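Local structure of SusD superfamily protein (Bacteroides vulgatus ATCC 8482, 3JQ0) at residues Pro36-Tyr41 and Gly446-Asp451. The protein belongs to the SusD family of outer-membrane proteins and probably binds nutrient glycans at the cell surface. Residues are numbered along the deposited sequence; the frame is centred on the assembly and turned at random.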
loop_
_atom_site.group_PDB
_atom_site.type_symbol
_atom_site.label_atom_id
_atom_site.label_comp_id
_atom_site.label_asym_id
_atom_site.label_seq_id
_atom_site.Cartn_x
_atom_site.Cartn_y
_atom_site.Cartn_z
ATOM N N PRO A 36 5.497 -5.423 4.948
ATOM C CA PRO A 36 6.245 -5.900 6.113
ATOM C C PRO A 36 7.480 -6.746 5.898
ATOM O O PRO A 36 8.182 -6.979 6.891
ATOM C CB PRO A 36 5.200 -6.645 6.956
ATOM C CG PRO A 36 3.896 -6.134 6.498
ATOM C CD PRO A 36 4.083 -5.833 5.050
ATOM N N ARG A 37 7.772 -7.198 4.680
ATOM C CA ARG A 37 9.072 -7.845 4.450
ATOM C C ARG A 37 10.263 -6.891 4.404
ATOM O O ARG A 37 11.395 -7.350 4.379
ATOM C CB ARG A 37 9.012 -8.706 3.181
ATOM C CG ARG A 37 8.141 -9.925 3.301
ATOM C CD ARG A 37 8.138 -10.813 2.081
ATOM N NE ARG A 37 9.476 -11.361 1.910
ATOM C CZ ARG A 37 9.859 -12.096 0.872
ATOM N NH1 ARG A 37 9.011 -12.418 -0.076
ATOM N NH2 ARG A 37 11.114 -12.550 0.828
ATOM N N ALA A 38 10.017 -5.577 4.396
ATOM C CA ALA A 38 11.095 -4.586 4.359
ATOM C C ALA A 38 11.538 -4.256 5.781
ATOM O O ALA A 38 11.639 -5.171 6.606
ATOM C CB ALA A 38 10.672 -3.373 3.493
ATOM N N ASP A 39 11.845 -2.986 6.062
ATOM C CA ASP A 39 12.651 -2.606 7.211
ATOM C C ASP A 39 11.877 -1.859 8.305
ATOM O O ASP A 39 12.464 -1.491 9.338
ATOM C CB ASP A 39 13.865 -1.778 6.765
ATOM C CG ASP A 39 13.563 -0.630 5.810
ATOM O OD1 ASP A 39 12.408 -0.494 5.320
ATOM O OD2 ASP A 39 14.536 0.130 5.532
ATOM N N ILE A 40 10.564 -1.684 8.178
ATOM C CA ILE A 40 9.814 -0.923 9.166
ATOM C C ILE A 40 9.641 -1.667 10.501
ATOM O O ILE A 40 9.691 -1.051 11.566
ATOM C CB ILE A 40 8.460 -0.469 8.587
ATOM C CG1 ILE A 40 8.650 0.554 7.468
ATOM C CG2 ILE A 40 7.522 0.059 9.699
ATOM C CD1 ILE A 40 7.431 0.736 6.580
ATOM N N TYR A 41 9.395 -2.966 10.401
ATOM C CA TYR A 41 9.040 -3.791 11.540
ATOM C C TYR A 41 10.182 -4.705 11.938
ATOM O O TYR A 41 11.242 -4.678 11.337
ATOM C CB TYR A 41 7.760 -4.630 11.265
ATOM C CG TYR A 41 6.621 -3.837 10.698
ATOM C CD1 TYR A 41 5.718 -3.181 11.502
ATOM C CD2 TYR A 41 6.491 -3.680 9.332
ATOM C CE1 TYR A 41 4.706 -2.418 10.965
ATOM C CE2 TYR A 41 5.500 -2.909 8.770
ATOM C CZ TYR A 41 4.585 -2.244 9.611
ATOM O OH TYR A 41 3.562 -1.479 9.109
ATOM N N GLY A 446 1.297 -0.275 2.453
ATOM C CA GLY A 446 1.613 -1.417 1.584
ATOM C C GLY A 446 2.569 -1.148 0.418
ATOM O O GLY A 446 2.454 -1.783 -0.621
ATOM N N LYS A 447 3.518 -0.233 0.603
ATOM C CA LYS A 447 4.391 0.207 -0.487
ATOM C C LYS A 447 5.874 -0.157 -0.364
ATOM O O LYS A 447 6.500 -0.410 -1.388
ATOM C CB LYS A 447 4.312 1.713 -0.692
ATOM C CG LYS A 447 2.879 2.250 -0.804
ATOM C CD LYS A 447 2.038 1.595 -1.898
ATOM C CE LYS A 447 0.668 2.221 -2.005
ATOM N NZ LYS A 447 -0.233 1.551 -3.005
ATOM N N ARG A 448 6.447 -0.154 0.843
ATOM C CA ARG A 448 7.894 -0.151 1.001
ATOM C C ARG A 448 8.589 -1.352 0.403
ATOM O O ARG A 448 9.684 -1.190 -0.177
ATOM C CB ARG A 448 8.231 0.008 2.497
ATOM C CG ARG A 448 9.701 -0.056 2.852
ATOM C CD ARG A 448 10.540 1.073 2.308
ATOM N NE ARG A 448 11.836 1.062 2.966
ATOM C CZ ARG A 448 12.790 1.960 2.726
ATOM N NH1 ARG A 448 12.657 2.879 1.793
ATOM N NH2 ARG A 448 13.895 1.944 3.462
ATOM N N TRP A 449 8.058 -2.560 0.610
ATOM C CA TRP A 449 8.664 -3.736 0.013
ATOM C C TRP A 449 8.616 -3.714 -1.505
ATOM O O TRP A 449 9.608 -3.991 -2.187
ATOM C CB TRP A 449 8.043 -4.996 0.609
ATOM C CG TRP A 449 8.432 -6.275 -0.093
ATOM C CD1 TRP A 449 7.652 -6.987 -0.942
ATOM C CD2 TRP A 449 9.677 -7.003 0.019
ATOM N NE1 TRP A 449 8.295 -8.122 -1.372
ATOM C CE2 TRP A 449 9.534 -8.170 -0.796
ATOM C CE3 TRP A 449 10.845 -6.814 0.730
ATOM C CZ2 TRP A 449 10.550 -9.087 -0.923
ATOM C CZ3 TRP A 449 11.854 -7.731 0.618
ATOM C CH2 TRP A 449 11.686 -8.871 -0.208
ATOM N N TYR A 450 7.483 -3.336 -2.064
ATOM C CA TYR A 450 7.379 -3.231 -3.510
ATOM C C TYR A 450 8.322 -2.149 -4.040
ATOM O O TYR A 450 8.862 -2.310 -5.137
ATOM C CB TYR A 450 5.935 -2.989 -3.915
ATOM C CG TYR A 450 5.007 -4.170 -3.855
ATOM C CD1 TYR A 450 5.424 -5.449 -4.151
ATOM C CD2 TYR A 450 3.646 -4.004 -3.632
ATOM C CE1 TYR A 450 4.544 -6.509 -4.238
ATOM C CE2 TYR A 450 2.778 -5.056 -3.693
ATOM C CZ TYR A 450 3.193 -6.306 -4.060
ATOM O OH TYR A 450 2.328 -7.369 -4.214
ATOM N N ASP A 451 8.526 -1.052 -3.305
ATOM C CA ASP A 451 9.458 0.003 -3.751
ATOM C C ASP A 451 10.858 -0.541 -3.923
ATOM O O ASP A 451 11.538 -0.299 -4.928
ATOM C CB ASP A 451 9.522 1.135 -2.702
ATOM C CG ASP A 451 8.285 1.992 -2.545
ATOM O OD1 ASP A 451 7.419 1.979 -3.429
ATOM O OD2 ASP A 451 8.256 2.733 -1.507
#
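R448, in the first turn of helix 448-455, meets D39 of the loop 36-41 in a side-on, two-nitrogen salt bridge. R448 NE reaches D39 OD1 at 2.9 Å and R448 NH2 reaches D39 OD2 at 2.8 Å; each oxygen accepts through its syn lone pair, and both lie close to the guanidinium plane. Both bonds are nearly straight, and carboxylate and guanidinium planes lie 12° apart, which should hold the two groups flat against rotation. R448 swings its CG away from the backbone N, and a bend at chi2 then carries the chain past A38, whose CB touches R448 CG at 3.5 Å. CD1 of I40 closes on R448 CB at 4.2 Å. A leucine at this position would probably strand the buried carboxylate of D39 without its two nitrogen donors and leave that side chain freer to turn. W449 follows, one indole face taken up by R37. CB of R37 stands 3.8 Å from the centroid of the six-membered ring of W449, 19° off the normal, a CH-pi contact. Farther out, the R37 guanidinium reaches past the ring's rim on the same side, so that W449 CZ2 sits over its face, 3.6 Å from R37 CZ, the two planes tilted by 25°. The bend at chi3 brings it there, while N60 OD1 and the carbonyls of R470 and L472 accept its hydrogen bonds and fix its rotation. A38 CB packs against W449 CB at 4.2 Å, and V460 of helix 457-463 also touches the tryptophan. The arrangement is a buried Arg-Asp salt bridge beside an Arg-Trp contact, joining the loop between helix 27-34 and strand 41-43 to the first turn of helix 448-455, some 400 residues away in sequence, within the mostly helical SusD fold.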